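Local coordinates for vinylacetyl-CoA Delta-isomerase (Nitrosopumilus maritimus SCM1, PDB 6VJR), which binds FAD and a [4Fe-4S] cluster and probably acts as a 4-hydroxybutyryl-CoA dehydratase with vinylacetyl-CoA delta-isomerase activity, at residues D149-G152 against D153-K156. Residues are numbered along the deposited sequence; the frame is centred on the assembly and turned at random.
Sequences DPKG and DRSK. With FAD (flavin-adenine dinucleotide), chain F.
R154 folds its guanidinium back against the preceding residues, one face lying under CB of K151, with K151 CB 3.8 Å from R154 NH1. The bend that brings it there is at chi2 (55°), after which the chain runs extended through chi3. R154 NH1 then donates to G152 O at 2.8 Å with a nearly straight N-H...O angle of 165°, the acceptor lying within the guanidinium plane; a second bond from R154 NH1 to P150 O, also 2.8 Å, is strongly bent and weak. R154 NE meets FAD O2A at 2.8 Å and 170°, and this bond and the in-plane one to G152 O together help set the plane of the guanidinium, to which the weak bond to P150 O adds little. R154 NH2 adds weak bonds to FAD O2A and FAD O2P. K151, its chain bent at chi3, places NZ 2.8 Å from FAD O1A, so the two cations grip different oxygens of the same phosphate and probably offset its charge. With an alanine at R154, FAD O2A would probably lose its straight charged donor and G152 O its guanidinium partner. The backbone contributes too, as R154 O accepts from FAD N6A at 3.0 Å. Beyond it, D153-K156 forms a type I turn closed by K156 N to D153 O, and D153 OD1 takes S155 N and S155 OG from the same face of its carboxylate, the former bond defining an Asx turn. Residues 149-156 lie in the loop that runs from strand 143-146 to strand 169-173, and V316 of the second subunit, just beyond the end of that subunit's helix 295-314, packs on R154.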
ATOM      1  N   ASP A 149     -11.873 -28.643 -10.534  1.00 13.16           N
ATOM      2  CA  ASP A 149     -12.872 -29.496  -9.916  1.00 13.45           C
ATOM      3  C   ASP A 149     -13.365 -28.808  -8.640  1.00 13.36           C
ATOM      4  O   ASP A 149     -12.820 -27.794  -8.187  1.00 13.17           O
ATOM      5  CB  ASP A 149     -12.291 -30.855  -9.538  1.00 14.78           C
ATOM      6  CG  ASP A 149     -11.531 -31.498 -10.690  1.00 16.03           C
ATOM      7  OD1 ASP A 149     -10.361 -31.102 -10.870  1.00 18.83           O
ATOM      8  OD2 ASP A 149     -12.142 -32.262 -11.458  1.00 18.29           O
ATOM      9  N   PRO A 150     -14.465 -29.296  -8.042  1.00 14.99           N
ATOM     10  CA  PRO A 150     -14.934 -28.739  -6.779  1.00 12.96           C
ATOM     11  C   PRO A 150     -13.939 -28.864  -5.626  1.00 13.34           C
ATOM     12  O   PRO A 150     -13.917 -27.956  -4.804  1.00 13.93           O
ATOM     13  CB  PRO A 150     -16.243 -29.471  -6.527  1.00 15.15           C
ATOM     14  CG  PRO A 150     -16.688 -29.908  -7.902  1.00 15.50           C
ATOM     15  CD  PRO A 150     -15.403 -30.264  -8.581  1.00 14.86           C
ATOM     16  N   LYS A 151     -13.246 -30.002  -5.557  1.00 13.50           N
ATOM     17  CA  LYS A 151     -12.083 -30.262  -4.727  1.00 14.29           C
ATOM     18  C   LYS A 151     -12.360 -30.707  -3.280  1.00 14.57           C
ATOM     19  O   LYS A 151     -11.410 -31.110  -2.614  1.00 16.04           O
ATOM     20  CB  LYS A 151     -11.087 -29.094  -4.679  1.00 14.73           C
ATOM     21  CG  LYS A 151     -10.481 -28.757  -6.037  1.00 15.57           C
ATOM     22  CD  LYS A 151      -9.315 -27.786  -6.007  1.00 16.55           C
ATOM     23  CE  LYS A 151      -9.638 -26.538  -5.330  1.00 16.62           C
ATOM     24  NZ  LYS A 151      -8.593 -25.489  -5.327  1.00 17.50           N
ATOM     25  N   GLY A 152     -13.561 -30.567  -2.726  1.00 13.41           N
ATOM     26  CA  GLY A 152     -13.825 -31.095  -1.389  1.00 14.21           C
ATOM     27  C   GLY A 152     -12.938 -30.478  -0.312  1.00 14.06           C
ATOM     28  O   GLY A 152     -12.883 -29.250  -0.134  1.00 14.72           O
ATOM     29  N   ASP A 153     -12.245 -31.351   0.426  1.00 13.77           N
ATOM     30  CA  ASP A 153     -11.339 -30.923   1.474  1.00 15.14           C
ATOM     31  C   ASP A 153     -10.021 -30.472   0.834  1.00 13.35           C
ATOM     32  O   ASP A 153      -9.290 -31.269   0.235  1.00 15.12           O
ATOM     33  CB  ASP A 153     -11.122 -32.069   2.444  1.00 15.70           C
ATOM     34  CG  ASP A 153     -10.258 -31.690   3.638  1.00 16.32           C
ATOM     35  OD1 ASP A 153      -9.427 -30.711   3.518  1.00 16.53           O
ATOM     36  OD2 ASP A 153     -10.358 -32.369   4.647  1.00 20.39           O
ATOM     37  N   ARG A 154      -9.765 -29.166   0.890  1.00 12.84           N
ATOM     38  CA  ARG A 154      -8.629 -28.546   0.231  1.00 13.20           C
ATOM     39  C   ARG A 154      -7.257 -29.083   0.681  1.00 13.49           C
ATOM     40  O   ARG A 154      -6.256 -28.900  -0.035  1.00 15.75           O
ATOM     41  CB  ARG A 154      -8.616 -27.024   0.352  1.00 13.89           C
ATOM     42  CG  ARG A 154      -9.464 -26.288  -0.662  1.00 14.56           C
ATOM     43  CD  ARG A 154     -10.896 -26.689  -0.729  1.00 13.91           C
ATOM     44  NE  ARG A 154     -11.606 -25.825  -1.667  1.00 14.34           N
ATOM     45  CZ  ARG A 154     -12.636 -26.203  -2.415  1.00 13.88           C
ATOM     46  NH1 ARG A 154     -13.331 -27.300  -2.145  1.00 13.53           N
ATOM     47  NH2 ARG A 154     -13.096 -25.413  -3.350  1.00 13.26           N
ATOM     48  N   SER A 155      -7.202 -29.667   1.879  1.00 14.14           N
ATOM     49  CA  SER A 155      -5.982 -30.211   2.457  1.00 15.45           C
ATOM     50  C   SER A 155      -5.658 -31.622   1.940  1.00 17.56           C
ATOM     51  O   SER A 155      -4.631 -32.188   2.327  1.00 19.24           O
ATOM     52  CB  SER A 155      -6.090 -30.187   3.952  1.00 17.39           C
ATOM     53  OG  SER A 155      -6.900 -31.239   4.474  1.00 18.82           O
ATOM     54  N   LYS A 156      -6.510 -32.190   1.065  1.00 17.39           N
ATOM     55  CA  LYS A 156      -6.362 -33.578   0.642  1.00 17.59           C
ATOM     56  C   LYS A 156      -6.378 -33.652  -0.877  1.00 16.62           C
ATOM     57  O   LYS A 156      -7.069 -32.889  -1.542  1.00 17.51           O
ATOM     58  CB  LYS A 156      -7.433 -34.520   1.216  1.00 17.05           C
ATOM     59  CG  LYS A 156      -7.457 -34.557   2.730  1.00 18.72           C
ATOM     60  CD  LYS A 156      -8.622 -35.403   3.191  1.00 21.36           C
ATOM     61  CE  LYS A 156      -8.793 -35.316   4.681  1.00 26.15           C
ATOM     62  NZ  LYS A 156      -7.615 -35.859   5.321  1.00 32.27           N
TER
HETATM   63  PA  FAD F 602      -9.933 -22.527  -2.946  1.00 12.52           P
HETATM   64  O1A FAD F 602      -8.888 -23.432  -3.453  1.00 14.52           O
HETATM   65  O2A FAD F 602     -10.979 -23.106  -2.081  1.00 12.73           O
HETATM   66  O5B FAD F 602      -9.170 -21.267  -2.339  1.00 12.22           O
HETATM   67  C5B FAD F 602      -9.644 -20.578  -1.157  1.00 11.79           C
HETATM   68  C4B FAD F 602      -8.454 -20.157  -0.344  1.00 12.18           C
HETATM   69  O4B FAD F 602      -7.846 -21.326   0.258  1.00 11.88           O
HETATM   70  C3B FAD F 602      -7.324 -19.423  -1.090  1.00 11.70           C
HETATM   71  O3B FAD F 602      -6.754 -18.410  -0.257  1.00 12.39           O
HETATM   72  C2B FAD F 602      -6.307 -20.529  -1.345  1.00 11.35           C
HETATM   73  O2B FAD F 602      -4.963 -20.122  -1.552  1.00 12.02           O
HETATM   74  C1B FAD F 602      -6.463 -21.365  -0.072  1.00 11.55           C
HETATM   75  N9A FAD F 602      -6.111 -22.769  -0.249  1.00 11.95           N
HETATM   76  C8A FAD F 602      -6.742 -23.751  -0.983  1.00 14.16           C
HETATM   77  N7A FAD F 602      -6.189 -24.935  -0.909  1.00 14.79           N
HETATM   78  C5A FAD F 602      -5.096 -24.726  -0.089  1.00 13.70           C
HETATM   79  C6A FAD F 602      -4.091 -25.598   0.380  1.00 15.68           C
HETATM   80  N6A FAD F 602      -4.081 -26.903   0.105  1.00 16.18           N
HETATM   81  N1A FAD F 602      -3.102 -25.065   1.132  1.00 16.83           N
HETATM   82  C2A FAD F 602      -3.159 -23.754   1.431  1.00 16.04           C
HETATM   83  N3A FAD F 602      -4.065 -22.843   1.085  1.00 15.32           N
HETATM   84  C4A FAD F 602      -5.020 -23.390   0.307  1.00 13.76           C
HETATM   85  N1  FAD F 602     -11.536 -22.655 -13.638  1.00 12.63           N
HETATM   86  C2  FAD F 602     -11.612 -23.413 -14.782  1.00 13.16           C
HETATM   87  O2  FAD F 602     -11.131 -24.554 -14.862  1.00 14.43           O
HETATM   88  N3  FAD F 602     -12.186 -22.856 -15.909  1.00 13.52           N
HETATM   89  C4  FAD F 602     -12.740 -21.612 -16.009  1.00 12.70           C
HETATM   90  O4  FAD F 602     -13.323 -21.244 -17.014  1.00 15.16           O
HETATM   91  C4X FAD F 602     -12.739 -20.865 -14.760  1.00 12.87           C
HETATM   92  N5  FAD F 602     -13.288 -19.646 -14.752  1.00 13.93           N
HETATM   93  C5X FAD F 602     -13.479 -19.047 -13.525  1.00 13.60           C
HETATM   94  C6  FAD F 602     -14.252 -17.881 -13.419  1.00 14.24           C
HETATM   95  C7  FAD F 602     -14.505 -17.280 -12.195  1.00 14.47           C
HETATM   96  C7M FAD F 602     -15.429 -16.089 -12.117  1.00 16.11           C
HETATM   97  C8  FAD F 602     -13.851 -17.761 -11.043  1.00 13.55           C
HETATM   98  C8M FAD F 602     -14.016 -17.062  -9.725  1.00 14.24           C
HETATM   99  C9  FAD F 602     -13.017 -18.851 -11.129  1.00 13.12           C
HETATM  100  C9A FAD F 602     -12.849 -19.526 -12.365  1.00 12.51           C
HETATM  101  N10 FAD F 602     -12.112 -20.706 -12.463  1.00 13.74           N
HETATM  102  C10 FAD F 602     -12.103 -21.469 -13.631  1.00 12.63           C
HETATM  103  C1' FAD F 602     -11.704 -21.326 -11.187  1.00 13.86           C
HETATM  104  C2' FAD F 602     -10.453 -20.816 -10.514  1.00 13.38           C
HETATM  105  O2' FAD F 602      -9.334 -21.404 -11.179  1.00 14.76           O
HETATM  106  C3' FAD F 602     -10.464 -21.207  -9.029  1.00 13.30           C
HETATM  107  O3' FAD F 602     -11.463 -20.410  -8.421  1.00 12.67           O
HETATM  108  C4' FAD F 602      -9.105 -21.113  -8.316  1.00 13.02           C
HETATM  109  O4' FAD F 602      -8.218 -22.141  -8.779  1.00 14.00           O
HETATM  110  C5' FAD F 602      -9.227 -21.221  -6.807  1.00 12.04           C
HETATM  111  O5' FAD F 602      -9.854 -22.446  -6.466  1.00 11.78           O
HETATM  112  P   FAD F 602     -11.120 -22.479  -5.561  1.00 12.07           P
HETATM  113  O1P FAD F 602     -12.196 -21.632  -6.081  1.00 11.74           O
HETATM  114  O2P FAD F 602     -11.408 -23.898  -5.297  1.00 11.77           O
HETATM  115  O3P FAD F 602     -10.711 -21.802  -4.167  1.00 11.83           O
HETATM  116  O   HOH W   1      -8.542 -30.707  -2.576  1.00 18.14           O